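Local atomic coordinates of secreted protein ASP-2 (Necator americanus, PDB entry 1U53), a protein that is secreted by a blood-feeding hookworm, belongs to the pathogenesis-related-1 (CAP) family, serves as a vaccine antigen and has no firmly established biochemical activity. Residues K51-D56 / Q141-L146. Residues are numbered along the deposited sequence; the frame is centred on the assembly and turned at random.
Sequences KTMAYD and QETVKL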
loop_
_atom_site.group_PDB
_atom_site.type_symbol
_atom_site.label_atom_id
_atom_site.label_comp_id
_atom_site.label_asym_id
_atom_site.label_seq_id
_atom_site.Cartn_x
_atom_site.Cartn_y
_atom_site.Cartn_z
ATOM N N LYS A 51 -6.583 7.997 6.128
ATOM C CA LYS A 51 -6.655 8.968 5.048
ATOM C C LYS A 51 -6.809 8.271 3.690
ATOM O O LYS A 51 -6.258 7.179 3.464
ATOM C CB LYS A 51 -5.421 9.890 5.086
ATOM C CG LYS A 51 -5.231 10.548 6.476
ATOM C CD LYS A 51 -4.259 11.746 6.390
ATOM C CE LYS A 51 -4.297 12.602 7.704
ATOM N NZ LYS A 51 -3.177 13.588 7.642
ATOM N N THR A 52 -7.575 8.924 2.823
ATOM C CA THR A 52 -7.656 8.512 1.407
ATOM C C THR A 52 -6.323 8.769 0.696
ATOM O O THR A 52 -5.717 9.864 0.845
ATOM C CB THR A 52 -8.771 9.330 0.707
ATOM O OG1 THR A 52 -10.013 9.123 1.380
ATOM C CG2 THR A 52 -8.980 8.834 -0.695
ATOM N N MET A 53 -5.893 7.798 -0.114
ATOM C CA MET A 53 -4.747 7.977 -0.990
ATOM C C MET A 53 -5.142 8.577 -2.349
ATOM O O MET A 53 -6.272 8.414 -2.842
ATOM C CB MET A 53 -4.014 6.655 -1.270
ATOM C CG MET A 53 -3.283 6.087 -0.082
ATOM S SD MET A 53 -2.658 4.454 -0.497
ATOM C CE MET A 53 -1.407 4.249 0.760
ATOM N N ALA A 54 -4.190 9.324 -2.925
ATOM C CA ALA A 54 -4.307 9.842 -4.285
ATOM C C ALA A 54 -3.149 9.276 -5.088
ATOM O O ALA A 54 -2.071 9.055 -4.543
ATOM C CB ALA A 54 -4.189 11.372 -4.314
ATOM N N TYR A 55 -3.352 9.124 -6.383
ATOM C CA TYR A 55 -2.295 8.635 -7.275
ATOM C C TYR A 55 -1.344 9.774 -7.582
ATOM O O TYR A 55 -1.760 10.948 -7.693
ATOM C CB TYR A 55 -2.864 8.044 -8.581
ATOM C CG TYR A 55 -1.891 7.042 -9.189
ATOM C CD1 TYR A 55 -1.812 5.726 -8.694
ATOM C CD2 TYR A 55 -0.988 7.425 -10.189
ATOM C CE1 TYR A 55 -0.866 4.805 -9.227
ATOM C CE2 TYR A 55 -0.049 6.514 -10.725
ATOM C CZ TYR A 55 0.016 5.223 -10.231
ATOM O OH TYR A 55 0.955 4.338 -10.721
ATOM N N ASP A 56 -0.053 9.471 -7.658
ATOM C CA ASP A 56 0.934 10.582 -7.842
ATOM C C ASP A 56 1.925 10.130 -8.914
ATOM O O ASP A 56 2.652 9.133 -8.720
ATOM C CB ASP A 56 1.655 10.815 -6.516
ATOM C CG ASP A 56 2.710 11.897 -6.588
ATOM O OD1 ASP A 56 3.392 12.020 -7.606
ATOM O OD2 ASP A 56 2.878 12.650 -5.607
ATOM N N GLN A 141 -1.591 5.303 8.143
ATOM C CA GLN A 141 -2.589 6.367 8.176
ATOM C C GLN A 141 -2.116 7.564 7.396
ATOM O O GLN A 141 -2.896 8.154 6.633
ATOM C CB GLN A 141 -2.859 6.723 9.625
ATOM C CG GLN A 141 -3.598 8.040 9.792
ATOM C CD GLN A 141 -3.738 8.337 11.239
ATOM O OE1 GLN A 141 -4.342 7.579 11.948
ATOM N NE2 GLN A 141 -3.165 9.452 11.686
ATOM N N GLU A 142 -0.863 7.958 7.639
ATOM C CA GLU A 142 -0.373 9.225 7.120
ATOM C C GLU A 142 0.135 9.156 5.688
ATOM O O GLU A 142 0.425 10.200 5.068
ATOM C CB GLU A 142 0.658 9.813 8.078
ATOM C CG GLU A 142 -0.005 10.173 9.427
ATOM C CD GLU A 142 -0.972 11.301 9.292
ATOM O OE1 GLU A 142 -0.742 12.171 8.418
ATOM O OE2 GLU A 142 -1.970 11.362 10.056
ATOM N N THR A 143 0.149 7.951 5.108
ATOM C CA THR A 143 0.605 7.825 3.727
ATOM C C THR A 143 -0.574 8.157 2.827
ATOM O O THR A 143 -1.624 7.502 2.916
ATOM C CB THR A 143 1.066 6.410 3.462
ATOM O OG1 THR A 143 2.288 6.186 4.161
ATOM C CG2 THR A 143 1.314 6.220 1.948
ATOM N N VAL A 144 -0.444 9.182 1.980
ATOM C CA VAL A 144 -1.555 9.653 1.177
ATOM C C VAL A 144 -1.248 9.777 -0.331
ATOM O O VAL A 144 -2.088 10.216 -1.084
ATOM C CB VAL A 144 -2.088 11.007 1.698
ATOM C CG1 VAL A 144 -2.633 10.830 3.091
ATOM C CG2 VAL A 144 -0.948 12.020 1.687
ATOM N N LYS A 145 -0.040 9.404 -0.759
ATOM C CA LYS A 145 0.317 9.362 -2.185
ATOM C C LYS A 145 0.771 7.945 -2.541
ATOM O O LYS A 145 1.551 7.349 -1.809
ATOM C CB LYS A 145 1.479 10.320 -2.462
ATOM C CG LYS A 145 1.137 11.816 -2.173
ATOM C CD LYS A 145 2.395 12.707 -2.356
ATOM C CE LYS A 145 2.015 14.202 -2.556
ATOM N NZ LYS A 145 1.462 14.463 -3.904
ATOM N N LEU A 146 0.315 7.444 -3.677
ATOM C CA LEU A 146 0.660 6.122 -4.146
ATOM C C LEU A 146 1.115 6.256 -5.572
ATOM O O LEU A 146 0.503 7.004 -6.337
ATOM C CB LEU A 146 -0.618 5.234 -4.136
ATOM C CG LEU A 146 -0.416 3.814 -4.646
ATOM C CD1 LEU A 146 0.466 3.062 -3.677
ATOM C CD2 LEU A 146 -1.772 3.070 -4.783
#
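A54 and Y55 pair in parallel with K145 and L146, and three backbone hydrogen bonds define the ladder. A54 N donates to V144 O with an N-H...O angle of 165°. L146 N returns a bond to A54 O at 3.0 Å, and D56 N reaches L146 O at 2.9 Å. L146 O also lies 3.5 Å from Y55 CD1, over one face of the ring and offset toward its rim.

Two salt bridges flank the ladder. K145 NZ meets D56 OD2 at 2.9 Å on the anti side of the carboxylate; the lysine runs straight until a bend at chi4 (-74°) turns its amine to the acid. D56 also N-caps helix 57-67, OD1 accepting from V59 N. At the other end the extended K51 chain passes over Q141 O and crosses V144 CG1 at a slant to place NZ 2.9 Å from E142 OE1, on the syn side. Q141 NE2 binds the other oxygen, OE2, nearly straight (169°), so both carboxylate oxygens are held.

M53 supplies apolar contact: its CE touches T143 CG2 at 3.6 Å while SD lies near L146 CB.

M53 and L146 pack against H24 of helix 14-32 and Y163 of strand 157-164. Strand 54-55 is an outermost strand of the mixed CAP sheet within this chain, parallel to strand 145-152, where V144 and K145 form a classic beta bulge opposite G164.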